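Local coordinates for StAR-related lipid transfer protein 13 (Homo sapiens, PDB 2PSO) that stimulates GTP hydrolysis by RhoA, and perhaps by Cdc42, and carries a START domain, the part described here, that probably binds lipid, at residues A64-G69 and L74-A79; C194-K199 and K208-L213; S176-E181 and A215-R220; R96-W101 and Y121-N126. One frame throughout, in Å; residues are numbered along the deposited sequence.

All four contacts lie in a START domain, where a curved sheet grips the C-terminal helix 209-223 and the lipid pocket is expected between them. Contact 1 is a hairpin of that sheet; contacts 2 and 3 join successive parts of the helix to strands 188-196 and 169-182. Contacts 1 and 2, centres about 9 Å apart, touch through W77 of contact 1, whose ring meets F210 and whose N probably bonds C194 O. Contact 3 lies about 13 Å from contact 2 between centres, and A79 of contact 1 packs on its helix. Contact 4 is about 24 Å from contact 1 between centres; its W101 packs on E217 of contact 3, and R98 makes a long, weak ion pair with it.

Contact 1: residues A64-G69 and L74-A79; sequences AFKKVG and LKLWKA
F65 and W77 pair across an antiparallel beta hairpin, strands 62-66 and 76-83, near one end of the curved sheet of the START helix-grip fold. The two short strand segments run at 158° to each other, 4.8 Å apart at closest. L76 N gives an almost straight bond to K66 O (3.0 Å), lying in the carbonyl plane; farther along, K78 N donates to A64 O at 3.1 Å.

The side chains divide between the two faces of the hairpin. F65 and W77 share one, and F65 lies alongside both W77 and K75, pointing the same way as each. The strand backbone puts F65 CB over the six-membered ring of W77, 3.8 Å from its centroid; chi1 of 61° then turns the F65 ring so that its edge is toward that same face, an offset edge-to-face pair with centroids 5.1 Å apart. L76 is on the other face, where V68 CG2, from the loop, touches L76 CB and W52 gives K66 and K78 an aromatic partner. The extended K75 chain runs along F65: its CD makes a CH-pi contact, and its NZ, also bonded to S207 O, sits off-centre 4.4 Å from the F65 ring centroid.

Contact 2: residues C194-K199 and K208-L213; sequences CRIDLK and KGFGHL
C194 O accepts a probable backbone hydrogen bond from W77 N, which ties the strand that meets F210 to the neighbouring strand 76-83. Next along, R195 turns its side chain away from the helix, to D70 by a salt bridge and to L74 O by a hydrogen bond. The residues on the other side of the strand, C194 and I196, together with L198 just beyond it, form the surface that receives the aromatic ring.

The contact across the two segments is apolar and is carried on the helix side by F210 alone. Its CG stands anti to the backbone N (chi1 -177°), and the ring is carried from the first turn of the helix toward the strand, bridging backbones whose CA atoms, I196 and F210, are 9.3 Å apart. I196 crosses it at about a right angle, CG1 lying at the ring edge, near its plane, 4.0 Å from F210 CZ. L198 comes in obliquely, CD2 4.1 Å from F210 CE2, while C194 SG makes a looser approach of 4.5 Å to F210 CE1. The W77 ring, from the neighbouring strand, also meets F210, with planes at about 70°. W205 packs on L198 in turn. F210 makes the contact here between the curved sheet and the start of the C-terminal helix packed on it, the arrangement of the START helix-grip fold.

Contact 3: residues S176-E181 and A215-R220; sequences SQYLIE and AAEVAR
Strand 176-181 and helix 215-220 keep their backbones well apart, with Y178 and V218 as the nearest residues at 9.9 Å between CA atoms, and Y178 and E217 span the gap. This is the helix-grip arrangement of START domains, in which the C-terminal helix lies over the concave side of the curved sheet; in relatives the lipid cavity lies between the two.

The contact is narrow and polar. Y178 points its ring toward the helix, and its hydroxyl donates a hydrogen bond to E217. On the helix side, chi1 of E217 (-173°) directs CG anti to the backbone N, and the chain, extended beyond CG, carries the carboxylate to Y178, crossing the tyrosine at about a right angle. The carboxylate is turned only 26° from the ring plane and its OE2 lies at the ring edge, near that plane.

Both partners have second neighbours. H192 of strand 188-196, bonded through NE2 to S176 OG, stacks on the Y178 ring; V94 of helix 87-96 also packs against it. E217 packs against W101, and its OE1 forms a long, weak ion pair with R98, whose stronger partner is D102. The bond to the tyrosine uses OE2, which is modelled very close, 2.5 Å from Y178 OH, though the exact length is uncertain; OE1 stands 3.4 Å from Y178 OH at a poor angle.

Contact 4: residues R96-W101 and Y121-N126; sequences RERHLW and YQYVLN
Guanidinium groups meeting tyrosine rings make up most of this contact. R98, extended from CG to NE, puts NH1 3.5 Å from Y123 CE1, and its plane is turned 59° from the ring; Y123 OH lies at the guanidinium edge, in plane. R96 reaches Y121 by a bend at chi2 (-70°), which folds its end back so that NH2 comes within 4.0 Å of Y121 CE1, planes 75° apart.

One apolar side chain joins in: L125 crosses R98 at about a right angle and lays CD2 over one guanidinium face, with CD1 3.9 Å from R98 NH2. The contact joins the loop after helix 87-96, with its short 3-10 segment at 98-100, to strand 118-125 of the START sheet.

Charge pairing comes from outside the two segments. R96 NH1 forms a salt bridge to E119, and R98 NH2 another to D102. Within the loop, R98 CG lies over one face of the W101 ring.

Contact 1: residues A64-G69 and L74-A79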
loop_
_atom_site.group_PDB
_atom_site.type_symbol
_atom_site.label_atom_id
_atom_site.label_comp_id
_atom_site.label_asym_id
_atom_site.label_seq_id
_atom_site.Cartn_x
_atom_site.Cartn_y
_atom_site.Cartn_z
ATOM N N ALA A 64 6.744 -7.611 5.051
ATOM C CA ALA A 64 6.145 -8.739 5.783
ATOM C C ALA A 64 4.726 -9.008 5.293
ATOM O O ALA A 64 4.110 -8.131 4.691
ATOM C CB ALA A 64 6.129 -8.480 7.271
ATOM N N PHE A 65 4.207 -10.221 5.516
ATOM C CA PHE A 65 2.799 -10.463 5.193
ATOM C C PHE A 65 2.020 -11.222 6.236
ATOM O O PHE A 65 2.536 -11.592 7.287
ATOM C CB PHE A 65 2.597 -11.084 3.815
ATOM C CG PHE A 65 3.236 -12.419 3.646
ATOM C CD1 PHE A 65 2.546 -13.587 3.972
ATOM C CD2 PHE A 65 4.503 -12.526 3.106
ATOM C CE1 PHE A 65 3.117 -14.821 3.799
ATOM C CE2 PHE A 65 5.086 -13.779 2.918
ATOM C CZ PHE A 65 4.392 -14.924 3.276
ATOM N N LYS A 66 0.761 -11.460 5.936
ATOM C CA LYS A 66 -0.111 -12.030 6.917
ATOM C C LYS A 66 -1.305 -12.629 6.180
ATOM O O LYS A 66 -1.846 -12.014 5.246
ATOM C CB LYS A 66 -0.563 -10.938 7.902
ATOM C CG LYS A 66 -1.401 -11.452 9.047
ATOM C CD LYS A 66 -2.206 -10.384 9.721
ATOM C CE LYS A 66 -1.561 -9.928 11.020
ATOM N NZ LYS A 66 -2.617 -9.511 12.005
ATOM N N LYS A 67 -1.683 -13.845 6.571
ATOM C CA LYS A 67 -2.925 -14.438 6.112
ATOM C C LYS A 67 -3.989 -13.911 7.059
ATOM O O LYS A 67 -3.790 -13.873 8.274
ATOM C CB LYS A 67 -2.845 -15.968 6.180
ATOM N N VAL A 68 -5.122 -13.485 6.530
ATOM C CA VAL A 68 -6.120 -12.920 7.419
ATOM C C VAL A 68 -6.982 -14.024 8.048
ATOM O O VAL A 68 -7.527 -13.853 9.144
ATOM C CB VAL A 68 -6.967 -11.838 6.698
ATOM C CG1 VAL A 68 -7.747 -10.997 7.695
ATOM C CG2 VAL A 68 -6.065 -10.937 5.889
ATOM N N GLY A 69 -7.070 -15.170 7.373
ATOM C CA GLY A 69 -7.983 -16.244 7.791
ATOM C C GLY A 69 -9.373 -15.867 7.310
ATOM O O GLY A 69 -10.394 -16.184 7.924
ATOM N N LEU A 74 -5.966 -13.511 -0.883
ATOM C CA LEU A 74 -5.151 -12.283 -0.889
ATOM C C LEU A 74 -4.509 -11.982 0.450
ATOM O O LEU A 74 -5.163 -12.022 1.496
ATOM C CB LEU A 74 -5.959 -11.074 -1.362
ATOM C CG LEU A 74 -6.098 -10.979 -2.884
ATOM C CD1 LEU A 74 -7.266 -10.079 -3.262
ATOM C CD2 LEU A 74 -4.794 -10.531 -3.566
ATOM N N LYS A 75 -3.216 -11.693 0.401
ATOM C CA LYS A 75 -2.469 -11.411 1.612
ATOM C C LYS A 75 -2.570 -9.945 2.037
ATOM O O LYS A 75 -2.864 -9.054 1.229
ATOM C CB LYS A 75 -1.013 -11.838 1.439
ATOM C CG LYS A 75 -0.820 -13.342 1.505
ATOM C CD LYS A 75 0.496 -13.776 0.858
ATOM C CE LYS A 75 0.482 -15.265 0.500
ATOM N NZ LYS A 75 1.843 -15.777 0.178
ATOM N N LEU A 76 -2.353 -9.711 3.322
ATOM C CA LEU A 76 -2.263 -8.368 3.834
ATOM C C LEU A 76 -0.788 -8.073 3.925
ATOM O O LEU A 76 -0.069 -8.778 4.624
ATOM C CB LEU A 76 -2.843 -8.329 5.235
ATOM C CG LEU A 76 -2.966 -6.967 5.901
ATOM C CD1 LEU A 76 -3.938 -6.103 5.108
ATOM C CD2 LEU A 76 -3.454 -7.126 7.343
ATOM N N TRP A 77 -0.320 -7.043 3.241
ATOM C CA TRP A 77 1.101 -6.703 3.313
ATOM C C TRP A 77 1.427 -5.512 4.188
ATOM O O TRP A 77 0.565 -4.707 4.506
ATOM C CB TRP A 77 1.631 -6.412 1.941
ATOM C CG TRP A 77 1.558 -7.560 1.040
ATOM C CD1 TRP A 77 0.521 -7.904 0.226
ATOM C CD2 TRP A 77 2.579 -8.529 0.826
ATOM N NE1 TRP A 77 0.850 -9.016 -0.502
ATOM C CE2 TRP A 77 2.109 -9.421 -0.148
ATOM C CE3 TRP A 77 3.855 -8.728 1.365
ATOM C CZ2 TRP A 77 2.861 -10.494 -0.593
ATOM C CZ3 TRP A 77 4.607 -9.795 0.917
ATOM C CH2 TRP A 77 4.106 -10.666 -0.050
ATOM N N LYS A 78 2.702 -5.401 4.545
ATOM C CA LYS A 78 3.182 -4.348 5.420
ATOM C C LYS A 78 4.601 -3.980 5.049
ATOM O O LYS A 78 5.510 -4.756 5.307
ATOM C CB LYS A 78 3.142 -4.816 6.870
ATOM C CG LYS A 78 3.645 -3.798 7.859
ATOM C CD LYS A 78 3.240 -4.154 9.282
ATOM C CE LYS A 78 4.178 -5.165 9.894
ATOM N NZ LYS A 78 5.444 -4.513 10.335
ATOM N N ALA A 79 4.791 -2.802 4.457
ATOM C CA ALA A 79 6.131 -2.290 4.137
ATOM C C ALA A 79 6.522 -1.050 4.947
ATOM O O ALA A 79 5.659 -0.256 5.323
ATOM C CB ALA A 79 6.258 -2.012 2.669
#

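Contact 2: residues C194-K199 and K208-L213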
loop_
_atom_site.group_PDB
_atom_site.type_symbol
_atom_site.label_atom_id
_atom_site.label_comp_id
_atom_site.label_asym_id
_atom_site.label_seq_id
_atom_site.Cartn_x
_atom_site.Cartn_y
_atom_site.Cartn_z
ATOM N N CYS A 194 -1.289 -2.587 3.512
ATOM C CA CYS A 194 -2.424 -2.703 2.617
ATOM C C CYS A 194 -2.705 -4.092 2.006
ATOM O O CYS A 194 -1.951 -5.044 2.171
ATOM C CB CYS A 194 -2.273 -1.716 1.497
ATOM S SG CYS A 194 -1.112 -2.335 0.316
ATOM N N ARG A 195 -3.812 -4.153 1.270
ATOM C CA ARG A 195 -4.394 -5.367 0.750
ATOM C C ARG A 195 -5.274 -4.927 -0.402
ATOM O O ARG A 195 -6.396 -4.469 -0.205
ATOM C CB ARG A 195 -5.273 -6.021 1.820
ATOM C CG ARG A 195 -5.815 -7.416 1.445
ATOM C CD ARG A 195 -6.741 -8.029 2.521
ATOM N NE ARG A 195 -6.852 -9.475 2.348
ATOM C CZ ARG A 195 -7.710 -10.292 2.966
ATOM N NH1 ARG A 195 -8.600 -9.843 3.840
ATOM N NH2 ARG A 195 -7.658 -11.591 2.706
ATOM N N ILE A 196 -4.755 -5.038 -1.611
ATOM C CA ILE A 196 -5.492 -4.601 -2.777
ATOM C C ILE A 196 -5.833 -5.806 -3.648
ATOM O O ILE A 196 -5.074 -6.778 -3.701
ATOM C CB ILE A 196 -4.671 -3.590 -3.581
ATOM C CG1 ILE A 196 -4.037 -2.575 -2.624
ATOM C CG2 ILE A 196 -5.532 -2.882 -4.606
ATOM C CD1 ILE A 196 -3.258 -1.469 -3.307
ATOM N N ASP A 197 -6.987 -5.746 -4.306
ATOM C CA ASP A 197 -7.399 -6.737 -5.271
ATOM C C ASP A 197 -7.419 -6.066 -6.644
ATOM O O ASP A 197 -8.455 -5.557 -7.072
ATOM C CB ASP A 197 -8.794 -7.242 -4.891
ATOM C CG ASP A 197 -9.335 -8.320 -5.838
ATOM O OD1 ASP A 197 -8.788 -8.506 -6.943
ATOM O OD2 ASP A 197 -10.339 -8.976 -5.474
ATOM N N LEU A 198 -6.274 -6.043 -7.330
ATOM C CA LEU A 198 -6.255 -5.663 -8.740
ATOM C C LEU A 198 -6.992 -6.805 -9.382
ATOM O O LEU A 198 -6.781 -7.957 -9.001
ATOM C CB LEU A 198 -4.843 -5.608 -9.315
ATOM C CG LEU A 198 -3.633 -4.974 -8.612
ATOM C CD1 LEU A 198 -3.945 -3.607 -7.974
ATOM C CD2 LEU A 198 -3.009 -5.931 -7.591
ATOM N N LYS A 199 -7.860 -6.528 -10.341
ATOM C CA LYS A 199 -8.694 -7.613 -10.855
ATOM C C LYS A 199 -8.163 -8.327 -12.118
ATOM O O LYS A 199 -8.470 -7.923 -13.240
ATOM C CB LYS A 199 -10.143 -7.142 -11.023
ATOM C CG LYS A 199 -10.814 -6.840 -9.692
ATOM C CD LYS A 199 -12.318 -7.007 -9.770
ATOM C CE LYS A 199 -12.940 -7.015 -8.380
ATOM N NZ LYS A 199 -14.430 -7.063 -8.426
ATOM N N LYS A 208 4.267 -13.222 -3.761
ATOM C CA LYS A 208 5.464 -12.537 -3.284
ATOM C C LYS A 208 5.765 -11.253 -4.076
ATOM O O LYS A 208 6.343 -10.303 -3.534
ATOM C CB LYS A 208 6.677 -13.482 -3.293
ATOM N N GLY A 209 5.363 -11.230 -5.348
ATOM C CA GLY A 209 5.679 -10.116 -6.251
ATOM C C GLY A 209 5.016 -8.787 -5.906
ATOM O O GLY A 209 5.581 -7.710 -6.147
ATOM N N PHE A 210 3.815 -8.869 -5.337
ATOM C CA PHE A 210 3.064 -7.692 -4.935
ATOM C C PHE A 210 3.732 -6.972 -3.768
ATOM O O PHE A 210 3.773 -5.750 -3.725
ATOM C CB PHE A 210 1.629 -8.075 -4.576
ATOM C CG PHE A 210 0.767 -6.901 -4.206
ATOM C CD1 PHE A 210 0.200 -6.809 -2.942
ATOM C CD2 PHE A 210 0.532 -5.881 -5.114
ATOM C CE1 PHE A 210 -0.587 -5.725 -2.591
ATOM C CE2 PHE A 210 -0.255 -4.791 -4.766
ATOM C CZ PHE A 210 -0.816 -4.716 -3.500
ATOM N N GLY A 211 4.274 -7.741 -2.834
ATOM C CA GLY A 211 4.980 -7.183 -1.673
ATOM C C GLY A 211 6.096 -6.256 -2.096
ATOM O O GLY A 211 6.293 -5.192 -1.523
ATOM N N HIS A 212 6.807 -6.662 -3.132
ATOM C CA HIS A 212 7.914 -5.903 -3.643
ATOM C C HIS A 212 7.457 -4.575 -4.215
ATOM O O HIS A 212 8.127 -3.563 -4.035
ATOM C CB HIS A 212 8.713 -6.753 -4.634
ATOM C CG HIS A 212 9.416 -7.887 -3.965
ATOM N ND1 HIS A 212 8.964 -9.188 -4.031
ATOM C CD2 HIS A 212 10.477 -7.898 -3.123
ATOM C CE1 HIS A 212 9.746 -9.959 -3.296
ATOM N NE2 HIS A 212 10.671 -9.201 -2.733
ATOM N N LEU A 213 6.297 -4.581 -4.859
ATOM C CA LEU A 213 5.712 -3.372 -5.357
ATOM C C LEU A 213 5.391 -2.407 -4.188
ATOM O O LEU A 213 5.695 -1.198 -4.262
ATOM C CB LEU A 213 4.469 -3.698 -6.181
ATOM C CG LEU A 213 4.639 -4.368 -7.546
ATOM C CD1 LEU A 213 3.389 -4.166 -8.392
ATOM C CD2 LEU A 213 5.829 -3.806 -8.281
#

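Contact 3: residues S176-E181 and A215-R220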
loop_
_atom_site.group_PDB
_atom_site.type_symbol
_atom_site.label_atom_id
_atom_site.label_comp_id
_atom_site.label_asym_id
_atom_site.label_seq_id
_atom_site.Cartn_x
_atom_site.Cartn_y
_atom_site.Cartn_z
ATOM N N SER A 176 -6.014 -0.226 3.201
ATOM C CA SER A 176 -4.850 0.599 2.929
ATOM C C SER A 176 -4.738 1.581 4.044
ATOM O O SER A 176 -5.670 2.379 4.286
ATOM C CB SER A 176 -4.999 1.375 1.641
ATOM O OG SER A 176 -3.794 2.076 1.362
ATOM N N GLN A 177 -3.616 1.538 4.742
ATOM C CA GLN A 177 -3.450 2.515 5.768
ATOM C C GLN A 177 -2.015 2.921 5.939
ATOM O O GLN A 177 -1.141 2.071 6.099
ATOM C CB GLN A 177 -4.122 2.106 7.094
ATOM C CG GLN A 177 -3.717 0.763 7.664
ATOM C CD GLN A 177 -4.799 -0.321 7.532
ATOM O OE1 GLN A 177 -5.870 -0.111 6.945
ATOM N NE2 GLN A 177 -4.512 -1.490 8.089
ATOM N N TYR A 178 -1.765 4.230 5.869
ATOM C CA TYR A 178 -0.421 4.732 6.121
ATOM C C TYR A 178 -0.365 5.119 7.583
ATOM O O TYR A 178 -1.236 5.849 8.052
ATOM C CB TYR A 178 -0.044 5.904 5.200
ATOM C CG TYR A 178 0.145 5.528 3.739
ATOM C CD1 TYR A 178 -0.933 5.543 2.848
ATOM C CD2 TYR A 178 1.381 5.164 3.250
ATOM C CE1 TYR A 178 -0.793 5.194 1.510
ATOM C CE2 TYR A 178 1.544 4.810 1.902
ATOM C CZ TYR A 178 0.436 4.830 1.047
ATOM O OH TYR A 178 0.577 4.481 -0.282
ATOM N N LEU A 179 0.628 4.581 8.296
ATOM C CA LEU A 179 0.922 4.995 9.663
ATOM C C LEU A 179 2.275 5.677 9.665
ATOM O O LEU A 179 3.287 5.075 9.289
ATOM C CB LEU A 179 0.936 3.810 10.631
ATOM C CG LEU A 179 -0.205 2.797 10.506
ATOM C CD1 LEU A 179 -0.077 1.689 11.526
ATOM C CD2 LEU A 179 -1.552 3.475 10.652
ATOM N N ILE A 180 2.295 6.942 10.068
ATOM C CA ILE A 180 3.533 7.723 10.096
ATOM C C ILE A 180 3.805 8.134 11.509
ATOM O O ILE A 180 2.965 8.780 12.137
ATOM C CB ILE A 180 3.384 8.998 9.276
ATOM C CG1 ILE A 180 2.524 8.723 8.030
ATOM C CG2 ILE A 180 4.727 9.564 8.919
ATOM C CD1 ILE A 180 2.833 9.618 6.899
ATOM N N GLU A 181 4.961 7.755 12.032
ATOM C CA GLU A 181 5.262 8.071 13.419
ATOM C C GLU A 181 6.633 8.702 13.549
ATOM O O GLU A 181 7.506 8.444 12.728
ATOM C CB GLU A 181 5.129 6.822 14.290
ATOM C CG GLU A 181 6.022 5.686 13.855
ATOM C CD GLU A 181 5.657 4.377 14.514
ATOM O OE1 GLU A 181 4.934 4.413 15.534
ATOM O OE2 GLU A 181 6.093 3.320 14.008
ATOM N N ALA A 215 7.000 -2.360 -1.262
ATOM C CA ALA A 215 8.196 -1.888 -0.578
ATOM C C ALA A 215 8.839 -0.778 -1.413
ATOM O O ALA A 215 9.560 0.092 -0.899
ATOM C CB ALA A 215 9.178 -3.027 -0.341
ATOM N N ALA A 216 8.554 -0.810 -2.712
ATOM C CA ALA A 216 9.148 0.146 -3.622
ATOM C C ALA A 216 8.341 1.440 -3.639
ATOM O O ALA A 216 8.852 2.487 -4.036
ATOM C CB ALA A 216 9.280 -0.448 -5.028
ATOM N N GLU A 217 7.083 1.371 -3.216
ATOM C CA GLU A 217 6.247 2.575 -3.180
ATOM C C GLU A 217 6.756 3.407 -2.028
ATOM O O GLU A 217 6.997 4.623 -2.124
ATOM C CB GLU A 217 4.773 2.233 -2.961
ATOM C CG GLU A 217 3.870 3.432 -3.087
ATOM C CD GLU A 217 2.475 3.204 -2.511
ATOM O OE1 GLU A 217 1.491 3.177 -3.303
ATOM O OE2 GLU A 217 2.361 3.062 -1.268
ATOM N N VAL A 218 6.980 2.691 -0.947
ATOM C CA VAL A 218 7.406 3.271 0.285
ATOM C C VAL A 218 8.868 3.722 0.215
ATOM O O VAL A 218 9.302 4.554 0.991
ATOM C CB VAL A 218 7.122 2.284 1.404
ATOM C CG1 VAL A 218 8.365 1.596 1.874
ATOM C CG2 VAL A 218 6.388 2.980 2.521
ATOM N N ALA A 219 9.611 3.215 -0.759
ATOM C CA ALA A 219 11.013 3.608 -0.937
ATOM C C ALA A 219 11.065 4.867 -1.778
ATOM O O ALA A 219 11.929 5.719 -1.580
ATOM C CB ALA A 219 11.786 2.512 -1.608
ATOM N N ARG A 220 10.136 4.967 -2.726
ATOM C CA ARG A 220 10.042 6.132 -3.566
ATOM C C ARG A 220 9.596 7.329 -2.745
ATOM O O ARG A 220 10.143 8.432 -2.890
ATOM C CB ARG A 220 9.081 5.885 -4.698
ATOM C CG ARG A 220 9.681 5.039 -5.749
ATOM C CD ARG A 220 8.812 4.996 -6.951
ATOM N NE ARG A 220 7.426 4.785 -6.575
ATOM C CZ ARG A 220 6.698 3.781 -7.020
ATOM N NH1 ARG A 220 7.241 2.922 -7.859
ATOM N NH2 ARG A 220 5.434 3.650 -6.646
#

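Contact 4: residues R96-W101 and Y121-N126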
loop_
_atom_site.group_PDB
_atom_site.type_symbol
_atom_site.label_atom_id
_atom_site.label_comp_id
_atom_site.label_asym_id
_atom_site.label_seq_id
_atom_site.Cartn_x
_atom_site.Cartn_y
_atom_site.Cartn_z
ATOM N N ARG A 96 -1.157 14.831 -0.857
ATOM C CA ARG A 96 -1.355 15.774 -1.978
ATOM C C ARG A 96 -0.209 15.862 -2.989
ATOM O O ARG A 96 -0.251 16.698 -3.890
ATOM C CB ARG A 96 -1.620 17.153 -1.443
ATOM C CG ARG A 96 -2.829 17.266 -0.504
ATOM C CD ARG A 96 -4.119 17.078 -1.272
ATOM N NE ARG A 96 -5.210 17.000 -0.314
ATOM C CZ ARG A 96 -6.411 16.495 -0.578
ATOM N NH1 ARG A 96 -7.327 16.475 0.381
ATOM N NH2 ARG A 96 -6.686 16.013 -1.791
ATOM N N GLU A 97 0.812 15.016 -2.861
ATOM C CA GLU A 97 2.033 15.236 -3.626
ATOM C C GLU A 97 2.582 13.978 -4.303
ATOM O O GLU A 97 3.787 13.812 -4.431
ATOM C CB GLU A 97 3.109 15.824 -2.723
ATOM C CG GLU A 97 2.853 17.256 -2.346
ATOM C CD GLU A 97 4.044 17.920 -1.704
ATOM O OE1 GLU A 97 4.731 17.287 -0.866
ATOM O OE2 GLU A 97 4.294 19.093 -2.060
ATOM N N ARG A 98 1.699 13.099 -4.742
ATOM C CA ARG A 98 2.115 11.775 -5.149
ATOM C C ARG A 98 2.662 11.816 -6.589
ATOM O O ARG A 98 3.300 10.881 -7.071
ATOM C CB ARG A 98 0.938 10.819 -4.969
ATOM C CG ARG A 98 1.152 9.474 -5.530
ATOM C CD ARG A 98 0.031 8.551 -5.259
ATOM N NE ARG A 98 0.465 7.199 -5.586
ATOM C CZ ARG A 98 -0.297 6.119 -5.467
ATOM N NH1 ARG A 98 -1.553 6.225 -5.035
ATOM N NH2 ARG A 98 0.204 4.936 -5.786
ATOM N N HIS A 99 2.447 12.937 -7.266
ATOM C CA HIS A 99 3.016 13.133 -8.585
ATOM C C HIS A 99 4.515 13.285 -8.411
ATOM O O HIS A 99 5.280 13.008 -9.335
ATOM C CB HIS A 99 2.404 14.345 -9.275
ATOM C CG HIS A 99 2.219 15.521 -8.367
ATOM N ND1 HIS A 99 3.146 16.540 -8.269
ATOM C CD2 HIS A 99 1.221 15.834 -7.502
ATOM C CE1 HIS A 99 2.723 17.432 -7.387
ATOM N NE2 HIS A 99 1.562 17.024 -6.902
ATOM N N LEU A 100 4.931 13.682 -7.212
ATOM C CA LEU A 100 6.348 13.769 -6.870
ATOM C C LEU A 100 7.009 12.444 -6.523
ATOM O O LEU A 100 8.189 12.425 -6.195
ATOM C CB LEU A 100 6.567 14.719 -5.693
ATOM C CG LEU A 100 7.030 16.173 -5.848
ATOM C CD1 LEU A 100 6.642 16.776 -7.176
ATOM C CD2 LEU A 100 6.460 16.998 -4.689
ATOM N N TRP A 101 6.277 11.340 -6.526
ATOM C CA TRP A 101 6.932 10.058 -6.194
ATOM C C TRP A 101 6.437 8.805 -6.915
ATOM O O TRP A 101 6.854 7.691 -6.587
ATOM C CB TRP A 101 6.968 9.803 -4.700
ATOM C CG TRP A 101 5.662 9.914 -3.929
ATOM C CD1 TRP A 101 5.236 10.989 -3.209
ATOM C CD2 TRP A 101 4.694 8.883 -3.706
ATOM N NE1 TRP A 101 4.066 10.703 -2.567
ATOM C CE2 TRP A 101 3.707 9.413 -2.864
ATOM C CE3 TRP A 101 4.561 7.566 -4.142
ATOM C CZ2 TRP A 101 2.585 8.676 -2.466
ATOM C CZ3 TRP A 101 3.439 6.840 -3.750
ATOM C CH2 TRP A 101 2.472 7.397 -2.926
ATOM N N TYR A 121 -11.589 10.192 -3.408
ATOM C CA TYR A 121 -10.492 10.570 -4.268
ATOM C C TYR A 121 -10.453 9.576 -5.392
ATOM O O TYR A 121 -10.760 8.412 -5.198
ATOM C CB TYR A 121 -9.194 10.525 -3.462
ATOM C CG TYR A 121 -8.061 11.277 -4.065
ATOM C CD1 TYR A 121 -8.137 12.647 -4.242
ATOM C CD2 TYR A 121 -6.900 10.627 -4.452
ATOM C CE1 TYR A 121 -7.097 13.348 -4.785
ATOM C CE2 TYR A 121 -5.831 11.329 -4.992
ATOM C CZ TYR A 121 -5.940 12.687 -5.158
ATOM O OH TYR A 121 -4.908 13.398 -5.718
ATOM N N GLN A 122 -10.074 10.015 -6.575
ATOM C CA GLN A 122 -10.037 9.092 -7.701
ATOM C C GLN A 122 -8.782 9.288 -8.501
ATOM O O GLN A 122 -8.509 10.385 -8.939
ATOM C CB GLN A 122 -11.265 9.307 -8.585
ATOM C CG GLN A 122 -11.112 8.889 -10.018
ATOM C CD GLN A 122 -11.789 9.870 -10.953
ATOM O OE1 GLN A 122 -11.134 10.712 -11.560
ATOM N NE2 GLN A 122 -13.098 9.785 -11.057
ATOM N N TYR A 123 -8.010 8.225 -8.674
ATOM C CA TYR A 123 -6.816 8.295 -9.500
ATOM C C TYR A 123 -6.681 7.109 -10.422
ATOM O O TYR A 123 -7.384 6.123 -10.274
ATOM C CB TYR A 123 -5.559 8.393 -8.649
ATOM C CG TYR A 123 -5.363 7.298 -7.596
ATOM C CD1 TYR A 123 -4.554 6.182 -7.845
ATOM C CD2 TYR A 123 -5.950 7.407 -6.336
ATOM C CE1 TYR A 123 -4.349 5.201 -6.874
ATOM C CE2 TYR A 123 -5.764 6.432 -5.372
ATOM C CZ TYR A 123 -4.963 5.334 -5.640
ATOM O OH TYR A 123 -4.780 4.391 -4.641
ATOM N N VAL A 124 -5.746 7.212 -11.366
ATOM C CA VAL A 124 -5.393 6.118 -12.279
ATOM C C VAL A 124 -3.916 5.843 -12.131
ATOM O O VAL A 124 -3.150 6.783 -12.009
ATOM C CB VAL A 124 -5.604 6.527 -13.724
ATOM C CG1 VAL A 124 -5.051 5.474 -14.641
ATOM C CG2 VAL A 124 -7.074 6.732 -14.004
ATOM N N LEU A 125 -3.522 4.570 -12.120
ATOM C CA LEU A 125 -2.110 4.197 -12.218
ATOM C C LEU A 125 -1.889 3.541 -13.563
ATOM O O LEU A 125 -2.610 2.606 -13.921
ATOM C CB LEU A 125 -1.698 3.208 -11.128
ATOM C CG LEU A 125 -1.867 3.600 -9.668
ATOM C CD1 LEU A 125 -1.015 2.707 -8.778
ATOM C CD2 LEU A 125 -1.469 5.035 -9.491
ATOM N N ASN A 126 -0.910 4.012 -14.320
ATOM C CA ASN A 126 -0.594 3.347 -15.573
ATOM C C ASN A 126 0.249 2.090 -15.361
ATOM O O ASN A 126 0.975 1.982 -14.374
ATOM C CB ASN A 126 0.040 4.318 -16.563
ATOM C CG ASN A 126 -1.000 5.115 -17.326
ATOM O OD1 ASN A 126 -0.783 6.271 -17.679
ATOM N ND2 ASN A 126 -2.147 4.493 -17.579
#